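Local coordinates for protein rutinosidase (Aspergillus niger, PDB 6I1A) that hydrolyses beta-glycosidic bonds as a family 5 glycosidase, releasing rutinose from its glycosides and probably glucose from beta-1,3-glucans, at residues Trp155-Asn160 against Ala216-Lys221; Glu190-Pro195 against Lys221-Val226; Pro195-Thr200 against Leu209-His214. All coordinates share one frame; numbering follows the deposited sequence. Where two conformers were deposited one is given.

Interaction 1: Trp155-Asn160 against Ala216-Lys221; sequences WYWFYN and AAWVLK. With NAG (2-acetamido-2-deoxy-beta-D-glucopyranose), chain D.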
loop_
_atom_site.group_PDB
_atom_site.type_symbol
_atom_site.label_atom_id
_atom_site.label_comp_id
_atom_site.label_asym_id
_atom_site.label_seq_id
_atom_site.Cartn_x
_atom_site.Cartn_y
_atom_site.Cartn_z
ATOM N N TRP A 155 -12.990 7.175 19.745
ATOM C CA TRP A 155 -12.533 5.766 19.617
ATOM C C TRP A 155 -12.911 4.942 20.846
ATOM O O TRP A 155 -12.366 3.895 21.059
ATOM C CB TRP A 155 -11.025 5.706 19.384
ATOM C CG TRP A 155 -10.461 6.124 18.063
ATOM C CD1 TRP A 155 -10.271 5.290 16.994
ATOM C CD2 TRP A 155 -9.914 7.403 17.719
ATOM N NE1 TRP A 155 -9.625 5.973 16.014
ATOM C CE2 TRP A 155 -9.391 7.264 16.415
ATOM C CE3 TRP A 155 -9.792 8.636 18.373
ATOM C CZ2 TRP A 155 -8.746 8.300 15.726
ATOM C CZ3 TRP A 155 -9.133 9.646 17.711
ATOM C CH2 TRP A 155 -8.631 9.490 16.405
ATOM N N TYR A 156 -13.893 5.450 21.603
ATOM C CA TYR A 156 -14.212 4.858 22.902
ATOM C C TYR A 156 -14.825 3.468 22.806
ATOM O O TYR A 156 -14.829 2.719 23.821
ATOM C CB TYR A 156 -15.164 5.771 23.707
ATOM C CG TYR A 156 -14.665 7.199 23.881
ATOM C CD1 TYR A 156 -13.625 7.453 24.794
ATOM C CD2 TYR A 156 -15.126 8.263 23.149
ATOM C CE1 TYR A 156 -13.157 8.758 24.997
ATOM C CE2 TYR A 156 -14.668 9.575 23.339
ATOM C CZ TYR A 156 -13.652 9.789 24.243
ATOM O OH TYR A 156 -13.159 11.076 24.394
ATOM N N TRP A 157 -15.358 3.081 21.660
ATOM C CA TRP A 157 -15.988 1.760 21.498
ATOM C C TRP A 157 -15.033 0.608 21.839
ATOM O O TRP A 157 -15.443 -0.406 22.420
ATOM C CB TRP A 157 -16.490 1.637 20.079
ATOM C CG TRP A 157 -17.146 0.340 19.716
ATOM C CD1 TRP A 157 -18.469 0.055 19.854
ATOM C CD2 TRP A 157 -16.545 -0.763 19.032
ATOM N NE1 TRP A 157 -18.723 -1.194 19.355
ATOM C CE2 TRP A 157 -17.572 -1.707 18.794
ATOM C CE3 TRP A 157 -15.275 -1.052 18.549
ATOM C CZ2 TRP A 157 -17.363 -2.941 18.190
ATOM C CZ3 TRP A 157 -15.076 -2.252 17.891
ATOM C CH2 TRP A 157 -16.098 -3.160 17.668
ATOM N N PHE A 158 -13.766 0.723 21.435
ATOM C CA PHE A 158 -12.807 -0.356 21.603
ATOM C C PHE A 158 -12.634 -0.729 23.090
ATOM O O PHE A 158 -12.402 0.172 23.927
ATOM C CB PHE A 158 -11.434 -0.009 21.016
ATOM C CG PHE A 158 -11.464 0.026 19.505
ATOM C CD1 PHE A 158 -11.221 -1.132 18.798
ATOM C CD2 PHE A 158 -11.652 1.216 18.830
ATOM C CE1 PHE A 158 -11.323 -1.138 17.409
ATOM C CE2 PHE A 158 -11.686 1.218 17.435
ATOM C CZ PHE A 158 -11.498 0.042 16.747
ATOM N N TYR A 159 -12.686 -2.029 23.362
ATOM C CA TYR A 159 -12.353 -2.669 24.678
ATOM C C TYR A 159 -13.329 -2.210 25.769
ATOM O O TYR A 159 -13.005 -2.340 26.970
ATOM C CB TYR A 159 -10.928 -2.315 25.107
ATOM C CG TYR A 159 -9.921 -2.312 23.981
ATOM C CD1 TYR A 159 -9.731 -3.426 23.196
ATOM C CD2 TYR A 159 -9.175 -1.185 23.701
ATOM C CE1 TYR A 159 -8.812 -3.429 22.152
ATOM C CE2 TYR A 159 -8.250 -1.153 22.665
ATOM C CZ TYR A 159 -8.098 -2.270 21.862
ATOM O OH TYR A 159 -7.199 -2.189 20.819
ATOM N N ASN A 160 -14.491 -1.694 25.400
ATOM C CA ASN A 160 -15.428 -1.102 26.369
ATOM C C ASN A 160 -16.718 -1.913 26.395
ATOM O O ASN A 160 -17.472 -1.958 25.399
ATOM C CB ASN A 160 -15.594 0.373 26.073
ATOM C CG ASN A 160 -16.571 1.084 26.987
ATOM O OD1 ASN A 160 -17.723 0.655 27.187
ATOM N ND2 ASN A 160 -16.082 2.200 27.523
ATOM N N ALA A 216 -8.144 -5.361 16.269
ATOM C CA ALA A 216 -8.759 -6.411 15.450
ATOM C C ALA A 216 -9.342 -7.527 16.312
ATOM O O ALA A 216 -10.429 -8.079 15.982
ATOM C CB ALA A 216 -7.763 -6.979 14.506
ATOM N N ALA A 217 -8.740 -7.846 17.456
ATOM C CA ALA A 217 -9.288 -8.876 18.359
ATOM C C ALA A 217 -10.623 -8.400 18.928
ATOM O O ALA A 217 -11.535 -9.241 19.109
ATOM C CB ALA A 217 -8.280 -9.184 19.474
ATOM N N TRP A 218 -10.772 -7.117 19.243
ATOM C CA TRP A 218 -12.044 -6.616 19.790
ATOM C C TRP A 218 -13.079 -6.665 18.660
ATOM O O TRP A 218 -14.228 -7.015 18.880
ATOM C CB TRP A 218 -11.881 -5.216 20.394
ATOM C CG TRP A 218 -13.055 -4.835 21.193
ATOM C CD1 TRP A 218 -14.090 -4.038 20.821
ATOM C CD2 TRP A 218 -13.370 -5.306 22.506
ATOM N NE1 TRP A 218 -15.003 -3.939 21.823
ATOM C CE2 TRP A 218 -14.590 -4.706 22.881
ATOM C CE3 TRP A 218 -12.698 -6.104 23.436
ATOM C CZ2 TRP A 218 -15.195 -4.915 24.109
ATOM C CZ3 TRP A 218 -13.305 -6.297 24.652
ATOM C CH2 TRP A 218 -14.520 -5.712 24.990
ATOM N N VAL A 219 -12.697 -6.236 17.451
ATOM C CA VAL A 219 -13.644 -6.316 16.326
ATOM C C VAL A 219 -14.093 -7.763 16.162
ATOM O O VAL A 219 -15.290 -8.011 15.906
ATOM C CB VAL A 219 -13.001 -5.772 15.039
ATOM C CG1 VAL A 219 -13.881 -6.086 13.847
ATOM C CG2 VAL A 219 -12.739 -4.273 15.180
ATOM N N LEU A 220 -13.168 -8.745 16.218
ATOM C CA LEU A 220 -13.537 -10.161 16.051
ATOM C C LEU A 220 -14.498 -10.636 17.140
ATOM O O LEU A 220 -15.451 -11.338 16.842
ATOM C CB LEU A 220 -12.274 -11.014 15.993
ATOM C CG LEU A 220 -12.510 -12.512 15.816
ATOM C CD1 LEU A 220 -13.251 -12.779 14.534
ATOM C CD2 LEU A 220 -11.193 -13.243 15.825
ATOM N N LYS A 221 -14.272 -10.224 18.374
ATOM C CA LYS A 221 -15.189 -10.554 19.480
ATOM C C LYS A 221 -16.590 -10.071 19.112
ATOM O O LYS A 221 -17.585 -10.768 19.315
ATOM C CB LYS A 221 -14.672 -9.907 20.775
ATOM C CG LYS A 221 -15.569 -10.039 21.980
ATOM C CD LYS A 221 -15.097 -9.159 23.141
ATOM C CE LYS A 221 -16.120 -9.007 24.253
ATOM N NZ LYS A 221 -16.303 -10.321 24.902
HETATM C C1 NAG D . -16.973 3.081 28.272
HETATM C C2 NAG D . -16.939 3.036 29.795
HETATM C C3 NAG D . -17.872 4.157 30.278
HETATM C C4 NAG D . -17.439 5.467 29.695
HETATM C C5 NAG D . -17.413 5.477 28.163
HETATM C C6 NAG D . -16.775 6.738 27.564
HETATM C C7 NAG D . -16.581 0.922 30.919
HETATM C C8 NAG D . -17.264 -0.335 31.336
HETATM N N2 NAG D . -17.366 1.771 30.297
HETATM O O3 NAG D . -17.702 4.288 31.728
HETATM O O4 NAG D . -18.396 6.511 30.053
HETATM O O5 NAG D . -16.604 4.362 27.763
HETATM O O6 NAG D . -17.082 6.703 26.165
HETATM O O7 NAG D . -15.392 1.191 31.138
HETATM O O HOH W 1 -17.405 -2.332 22.081
#

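Interaction 2: Glu190-Pro195 against Lys221-Val226; sequences EPINEP and KYIRAV. With EDO (1,2-ethanediol), chain K.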
loop_
_atom_site.group_PDB
_atom_site.type_symbol
_atom_site.label_atom_id
_atom_site.label_comp_id
_atom_site.label_asym_id
_atom_site.label_seq_id
_atom_site.Cartn_x
_atom_site.Cartn_y
_atom_site.Cartn_z
ATOM N N GLU A 190 -25.167 -5.592 8.116
ATOM C CA GLU A 190 -23.765 -5.164 8.202
ATOM C C GLU A 190 -23.535 -4.406 9.504
ATOM O O GLU A 190 -23.964 -3.247 9.658
ATOM C CB GLU A 190 -23.396 -4.244 7.028
ATOM C CG GLU A 190 -21.922 -3.914 7.013
ATOM C CD GLU A 190 -21.437 -3.296 5.733
ATOM O OE1 GLU A 190 -22.211 -2.595 5.047
ATOM O OE2 GLU A 190 -20.269 -3.599 5.362
ATOM N N PRO A 191 -22.923 -5.067 10.519
ATOM C CA PRO A 191 -22.947 -4.513 11.880
ATOM C C PRO A 191 -21.818 -3.567 12.285
ATOM O O PRO A 191 -21.802 -3.063 13.407
ATOM C CB PRO A 191 -22.847 -5.826 12.701
ATOM C CG PRO A 191 -21.965 -6.704 11.900
ATOM C CD PRO A 191 -22.480 -6.456 10.480
ATOM N N ILE A 192 -20.890 -3.310 11.363
ATOM C CA ILE A 192 -19.835 -2.313 11.640
ATOM C C ILE A 192 -19.334 -1.781 10.298
ATOM O O ILE A 192 -19.464 -2.477 9.271
ATOM C CB ILE A 192 -18.685 -2.920 12.494
ATOM C CG1 ILE A 192 -17.848 -1.841 13.213
ATOM C CG2 ILE A 192 -17.815 -3.863 11.696
ATOM C CD1 ILE A 192 -17.049 -2.420 14.398
ATOM N N ASN A 193 -18.740 -0.585 10.352
ATOM C CA ASN A 193 -18.169 0.059 9.146
ATOM C C ASN A 193 -16.843 0.691 9.493
ATOM O O ASN A 193 -16.773 1.537 10.408
ATOM C CB ASN A 193 -19.126 1.119 8.636
ATOM C CG ASN A 193 -18.583 1.772 7.384
ATOM O OD1 ASN A 193 -18.660 1.178 6.312
ATOM N ND2 ASN A 193 -18.037 2.987 7.519
ATOM N N GLU A 194 -15.758 0.284 8.822
ATOM C CA GLU A 194 -14.424 0.897 8.899
ATOM C C GLU A 194 -13.968 1.125 10.344
ATOM O O GLU A 194 -13.509 2.220 10.695
ATOM C CB GLU A 194 -14.367 2.167 8.049
ATOM C CG GLU A 194 -14.589 1.918 6.590
ATOM C CD GLU A 194 -14.506 3.184 5.742
ATOM O OE1 GLU A 194 -14.144 4.271 6.230
ATOM O OE2 GLU A 194 -14.670 3.023 4.463
ATOM N N PRO A 195 -13.955 0.065 11.184
ATOM C CA PRO A 195 -13.334 0.211 12.497
ATOM C C PRO A 195 -11.837 0.472 12.328
ATOM O O PRO A 195 -11.167 -0.164 11.486
ATOM C CB PRO A 195 -13.613 -1.156 13.169
ATOM C CG PRO A 195 -13.732 -2.116 11.993
ATOM C CD PRO A 195 -14.379 -1.307 10.903
ATOM N N LYS A 221 -14.272 -10.224 18.374
ATOM C CA LYS A 221 -15.189 -10.554 19.480
ATOM C C LYS A 221 -16.590 -10.071 19.112
ATOM O O LYS A 221 -17.585 -10.768 19.315
ATOM C CB LYS A 221 -14.672 -9.907 20.775
ATOM C CG LYS A 221 -15.569 -10.039 21.980
ATOM C CD LYS A 221 -15.097 -9.159 23.141
ATOM C CE LYS A 221 -16.120 -9.007 24.253
ATOM N NZ LYS A 221 -16.303 -10.321 24.902
ATOM N N TYR A 222 -16.679 -8.833 18.607
ATOM C CA TYR A 222 -17.987 -8.239 18.270
ATOM C C TYR A 222 -18.616 -8.985 17.109
ATOM O O TYR A 222 -19.806 -9.340 17.169
ATOM C CB TYR A 222 -17.797 -6.764 17.940
ATOM C CG TYR A 222 -19.025 -6.091 17.420
ATOM C CD1 TYR A 222 -20.143 -5.930 18.191
ATOM C CD2 TYR A 222 -19.077 -5.624 16.094
ATOM C CE1 TYR A 222 -21.259 -5.265 17.699
ATOM C CE2 TYR A 222 -20.210 -4.991 15.588
ATOM C CZ TYR A 222 -21.307 -4.795 16.392
ATOM O OH TYR A 222 -22.406 -4.138 15.953
ATOM N N ILE A 223 -17.872 -9.216 16.028
ATOM C CA ILE A 223 -18.484 -9.891 14.857
ATOM C C ILE A 223 -18.934 -11.319 15.227
ATOM O O ILE A 223 -19.993 -11.778 14.790
ATOM C CB ILE A 223 -17.559 -9.888 13.648
ATOM C CG1 ILE A 223 -17.195 -8.450 13.215
ATOM C CG2 ILE A 223 -18.220 -10.673 12.514
ATOM C CD1 ILE A 223 -18.389 -7.637 12.748
ATOM N N ARG A 224 -18.145 -12.004 16.009
ATOM C CA ARG A 224 -18.551 -13.356 16.479
ATOM C C ARG A 224 -19.840 -13.240 17.285
ATOM O O ARG A 224 -20.724 -14.109 17.114
ATOM C CB ARG A 224 -17.425 -13.974 17.305
ATOM C CG ARG A 224 -16.311 -14.533 16.460
ATOM C CD ARG A 224 -15.205 -15.126 17.315
ATOM N NE ARG A 224 -14.346 -15.940 16.463
ATOM C CZ ARG A 224 -13.086 -16.238 16.705
ATOM N NH1 ARG A 224 -12.413 -16.975 15.820
ATOM N NH2 ARG A 224 -12.477 -15.836 17.828
ATOM N N ALA A 225 -19.978 -12.253 18.152
ATOM C CA ALA A 225 -21.221 -12.087 18.899
ATOM C C ALA A 225 -22.417 -11.785 17.991
ATOM O O ALA A 225 -23.558 -12.267 18.225
ATOM C CB ALA A 225 -21.079 -11.041 19.946
ATOM N N VAL A 226 -22.203 -10.933 16.974
ATOM C CA VAL A 226 -23.290 -10.603 16.035
ATOM C C VAL A 226 -23.694 -11.852 15.222
ATOM O O VAL A 226 -24.868 -12.117 15.072
ATOM C CB VAL A 226 -22.879 -9.452 15.092
ATOM C CG1 VAL A 226 -23.926 -9.344 13.977
ATOM C CG2 VAL A 226 -22.712 -8.169 15.889
HETATM C C1 EDO K . -13.393 6.805 4.043
HETATM O O1 EDO K . -14.445 6.441 4.891
HETATM C C2 EDO K . -13.398 5.947 2.826
HETATM O O2 EDO K . -12.954 4.583 3.074
#

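Interaction 3: Pro195-Thr200 against Leu209-His214; sequences PADNNT and LALTDH. With NAG (2-acetamido-2-deoxy-beta-D-glucopyranose), chain F; EDO (1,2-ethanediol), chain O.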
loop_
_atom_site.group_PDB
_atom_site.type_symbol
_atom_site.label_atom_id
_atom_site.label_comp_id
_atom_site.label_asym_id
_atom_site.label_seq_id
_atom_site.Cartn_x
_atom_site.Cartn_y
_atom_site.Cartn_z
ATOM N N PRO A 195 -13.955 0.065 11.184
ATOM C CA PRO A 195 -13.334 0.211 12.497
ATOM C C PRO A 195 -11.837 0.472 12.328
ATOM O O PRO A 195 -11.167 -0.164 11.486
ATOM C CB PRO A 195 -13.613 -1.156 13.169
ATOM C CG PRO A 195 -13.732 -2.116 11.993
ATOM C CD PRO A 195 -14.379 -1.307 10.903
ATOM N N ALA A 196 -11.271 1.357 13.138
ATOM C CA ALA A 196 -9.845 1.724 13.066
ATOM C C ALA A 196 -9.422 2.280 14.411
ATOM O O ALA A 196 -10.065 3.211 14.875
ATOM C CB ALA A 196 -9.631 2.694 11.954
ATOM N N ASP A 197 -8.356 1.704 14.976
ATOM C CA ASP A 197 -7.824 2.149 16.271
ATOM C C ASP A 197 -6.463 2.784 16.125
ATOM O O ASP A 197 -5.851 3.124 17.196
ATOM C CB ASP A 197 -7.751 1.026 17.305
ATOM C CG ASP A 197 -6.746 -0.018 16.953
ATOM O OD1 ASP A 197 -6.404 -0.129 15.775
ATOM O OD2 ASP A 197 -6.308 -0.775 17.866
ATOM N N ASN A 198 -5.899 2.924 14.920
ATOM C CA ASN A 198 -4.495 3.403 14.767
ATOM C C ASN A 198 -4.430 4.519 13.749
ATOM O O ASN A 198 -3.335 4.718 13.141
ATOM C CB ASN A 198 -3.565 2.284 14.400
ATOM C CG ASN A 198 -2.118 2.667 14.561
ATOM O OD1 ASN A 198 -1.761 3.356 15.519
ATOM N ND2 ASN A 198 -1.280 2.253 13.587
ATOM N N ASN A 199 -5.476 5.309 13.587
ATOM C CA ASN A 199 -5.568 6.361 12.552
ATOM C C ASN A 199 -5.506 7.777 13.143
ATOM O O ASN A 199 -6.014 8.708 12.497
ATOM C CB ASN A 199 -6.798 6.141 11.678
ATOM C CG ASN A 199 -8.100 6.230 12.456
ATOM O OD1 ASN A 199 -8.187 5.582 13.496
ATOM N ND2 ASN A 199 -9.042 6.983 11.943
ATOM N N THR A 200 -4.790 7.979 14.243
ATOM C CA THR A 200 -4.588 9.374 14.710
ATOM C C THR A 200 -3.789 10.147 13.661
ATOM O O THR A 200 -4.109 11.324 13.455
ATOM C CB THR A 200 -3.910 9.449 16.059
ATOM O OG1 THR A 200 -2.664 8.796 15.972
ATOM C CG2 THR A 200 -4.703 8.754 17.128
ATOM N N LEU A 209 -2.672 -0.719 8.261
ATOM C CA LEU A 209 -2.075 -0.137 9.478
ATOM C C LEU A 209 -3.101 0.701 10.242
ATOM O O LEU A 209 -2.778 1.164 11.342
ATOM C CB LEU A 209 -0.885 0.745 9.108
ATOM C CG LEU A 209 0.285 0.002 8.451
ATOM C CD1 LEU A 209 1.455 0.960 8.308
ATOM C CD2 LEU A 209 0.642 -1.296 9.194
ATOM N N ALA A 210 -4.327 0.865 9.717
ATOM C CA ALA A 210 -5.357 1.634 10.451
ATOM C C ALA A 210 -5.913 0.814 11.613
ATOM O O ALA A 210 -6.518 1.434 12.512
ATOM C CB ALA A 210 -6.456 1.978 9.511
ATOM N N LEU A 211 -5.706 -0.472 11.665
ATOM C CA LEU A 211 -6.259 -1.363 12.725
ATOM C C LEU A 211 -5.150 -2.253 13.254
ATOM O O LEU A 211 -4.567 -3.031 12.455
ATOM C CB LEU A 211 -7.451 -2.137 12.155
ATOM C CG LEU A 211 -8.193 -3.070 13.143
ATOM C CD1 LEU A 211 -8.929 -2.242 14.224
ATOM C CD2 LEU A 211 -9.171 -3.970 12.408
ATOM N N THR A 212 -4.858 -2.132 14.535
ATOM C CA THR A 212 -3.845 -2.989 15.200
ATOM C C THR A 212 -4.396 -4.390 15.460
ATOM O O THR A 212 -5.597 -4.622 15.395
ATOM C CB THR A 212 -3.334 -2.403 16.517
ATOM O OG1 THR A 212 -4.376 -2.527 17.500
ATOM C CG2 THR A 212 -2.946 -0.955 16.373
ATOM N N ASP A 213 -3.509 -5.362 15.739
ATOM C CA ASP A 213 -3.972 -6.704 16.117
ATOM C C ASP A 213 -4.831 -6.646 17.380
ATOM O O ASP A 213 -5.833 -7.383 17.468
ATOM C CB ASP A 213 -2.776 -7.649 16.330
ATOM C CG ASP A 213 -2.217 -8.280 15.046
ATOM O OD1 ASP A 213 -2.894 -8.334 13.938
ATOM O OD2 ASP A 213 -1.070 -8.748 15.139
ATOM N N HIS A 214 -4.500 -5.784 18.331
ATOM C CA HIS A 214 -5.298 -5.626 19.560
ATOM C C HIS A 214 -6.716 -5.137 19.184
ATOM O O HIS A 214 -7.709 -5.672 19.685
ATOM C CB HIS A 214 -4.577 -4.615 20.445
ATOM C CG HIS A 214 -5.064 -4.449 21.828
ATOM N ND1 HIS A 214 -5.509 -3.211 22.308
ATOM C CD2 HIS A 214 -5.122 -5.315 22.866
ATOM C CE1 HIS A 214 -5.836 -3.340 23.588
ATOM N NE2 HIS A 214 -5.660 -4.633 23.944
HETATM C C1 NAG F . 0.125 2.631 13.656
HETATM C C2 NAG F . 1.039 1.478 13.217
HETATM C C3 NAG F . 2.502 2.043 13.125
HETATM C C4 NAG F . 2.561 3.248 12.219
HETATM C C5 NAG F . 1.629 4.312 12.755
HETATM C C6 NAG F . 1.616 5.544 11.900
HETATM C C7 NAG F . 0.343 -0.768 13.844
HETATM C C8 NAG F . 0.441 -1.857 14.895
HETATM N N2 NAG F . 0.945 0.364 14.130
HETATM O O3 NAG F . 3.325 1.004 12.541
HETATM O O4 NAG F . 3.906 3.816 12.314
HETATM O O5 NAG F . 0.286 3.725 12.765
HETATM O O6 NAG F . 0.925 6.631 12.520
HETATM O O7 NAG F . -0.327 -0.928 12.811
HETATM C C1 EDO O . -9.719 12.190 13.423
HETATM O O1 EDO O . -9.049 13.278 12.778
HETATM C C2 EDO O . -8.968 10.967 13.053
HETATM O O2 EDO O . -7.563 11.054 13.257
#

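Interaction 1: Trp155-Asn160 against Ala216-Lys221
W218 reaches out of its helix into the W157-N160 turn and meets it with a face and an edge at once. Over one face of the indole runs the backbone of Y159: its CA stands 3.4 Å from the centroid of the six-membered ring and 6° off the ring normal, a CH-pi contact. Y159 N lies over the same face, 3.3 Å from W218 CE2. At the indole edge, W218 CD1 comes to 3.6 Å from W157 CZ3, and the planes at 84° make this an edge-to-face pair with W218 directed at the face of W157. In one of its two conformers the Y159 ring turns its edge toward W218 in an offset edge-to-face pair, a contact that stays doubtful because the side chain is split. V219 CG2 lies at the edge of the W157 ring, 4.1 Å from both W157 CZ3 and F158 CE1.

The polar edge of W218 is served by a water lying in the indole plane. It accepts from W218 NE1 at 2.9 Å and donates to W157 O at 2.8 Å, with a weaker bond to N160 O, so it fastens the helix side chain to the turn. CG anti to the backbone N (chi1 179°) carries the W157 ring to W218, and its NE1 is held by S167 OG.

A type II turn presents these groups. At its last position N160 is the N-cap of helix 161-179, its OD1 accepting from H163 N while its ND2 carries a covalently linked sugar. K221 CD lies over the rim of the opposite face of W218.

The whole contact is a barrel loop, between strand 131-136 and helix 161-179, laid against helix 213-233, with helix 248-252 touching A216 and V219 of that helix.

Interaction 2: Glu190-Pro195 against Lys221-Val226
The phenol ring of Y222 meets P191 at its edge, where the carbonyl of P191 lies near the ring plane, while V226 CG2 of the same helix lies over the rim of one face. W157 adds an edge-to-face partner, and I192 CB approaches the ring obliquely, 4.0 Å from Y222 CE2. With CG anti to the backbone N (chi1 173°), Y222 carries its hydroxyl to P191 O, donating a 2.8 Å hydrogen bond. The C=O...O angle of 131° and a 29° tilt out of the carbonyl plane indicate a bent approach.

Apolar contacts lie beside it. P191 CG sits 3.8 Å from I223 CD1 and 3.9 Å from V226 CG1, and I223 CD1 also touches I192 CG2 at 4.0 Å. I171 of helix 161-179 and V239 of strand 239-241 also pack on P191.

The N193-E194-P195 sequence matches the Asn-Glu-Pro signature of family 5 enzymes. E194 takes no part in the helix contact; its OE1 and OE2 each accept a hydrogen bond from an ethanediol, probably from the crystallisation liquor, and OE2 is also hydrogen-bonded to H266 ND1.

All five contacting residues are buried, and the sole hydrogen bond between the two segments satisfies a carbonyl in otherwise greasy surroundings.

Interaction 3: Pro195-Thr200 against Leu209-His214
D197 and T212 form the tight centre of this contact, the carboxylate gripping the threonine twice. T212 N donates to D197 OD1 at 2.8 Å in a nearly straight bond (169°), and T212 OG1 donates to D197 OD2 at 2.6 Å; both oxygens use their syn lone pairs. The first torsion of D197, 67°, sets CG between its backbone N and carbonyl carbon and so swings the carboxylate across to T212. Next to this pair, N198 N donates to A210 O at 2.9 Å, coming from above the carbonyl plane, 41° out of it. N198 ND2 donates to L209 O at 2.9 Å, almost in line with that carbonyl and close to the amide plane. A196 CB and A210 CB add a modest apolar touch at 4.1 Å.

T212 is the N-cap of helix 213-233: its OG1, while donating to D197, also accepts from G215 N. D197 thereby acts as a second shell that holds the capping hydroxyl in position, within the loop leading from strand 187-190 to the helix of the TIM barrel.

The looser side begins at the N-acetylglucosamine borne by N198 ND2. Beyond that covalent link the sugar makes van der Waals contact with T212, its C8 3.8 Å from T212 CG2. Farther along, N199 O takes a hydrogen bond from an ethanediol, probably from the crystallisation liquor, and L209 packs on V203 of the second subunit.

All three contacts converge on helix 213-233: interaction 3 at its N-terminal cap, interaction 1 on its first turns and interaction 2 just beyond, with K221 common to interactions 1 and 2. The centre of interaction 1 lies about 9 Å from that of interaction 2 and about 10 Å from that of interaction 3; interactions 2 and 3 are about 15 Å apart. Along the chain interaction 3 is nested inside both others, whereas 1 and 2 interleave. W157 bridges 1 and 2, its CH2 being 3.5 Å from I192 CD1, and W155 NE1 probably hydrogen-bonds N199 OD1 (2.9 Å) between 1 and 3. P195 joins 2 to 3. Two successive barrel loops, after strands 131-136 and 187-190, are thus tied to one helix.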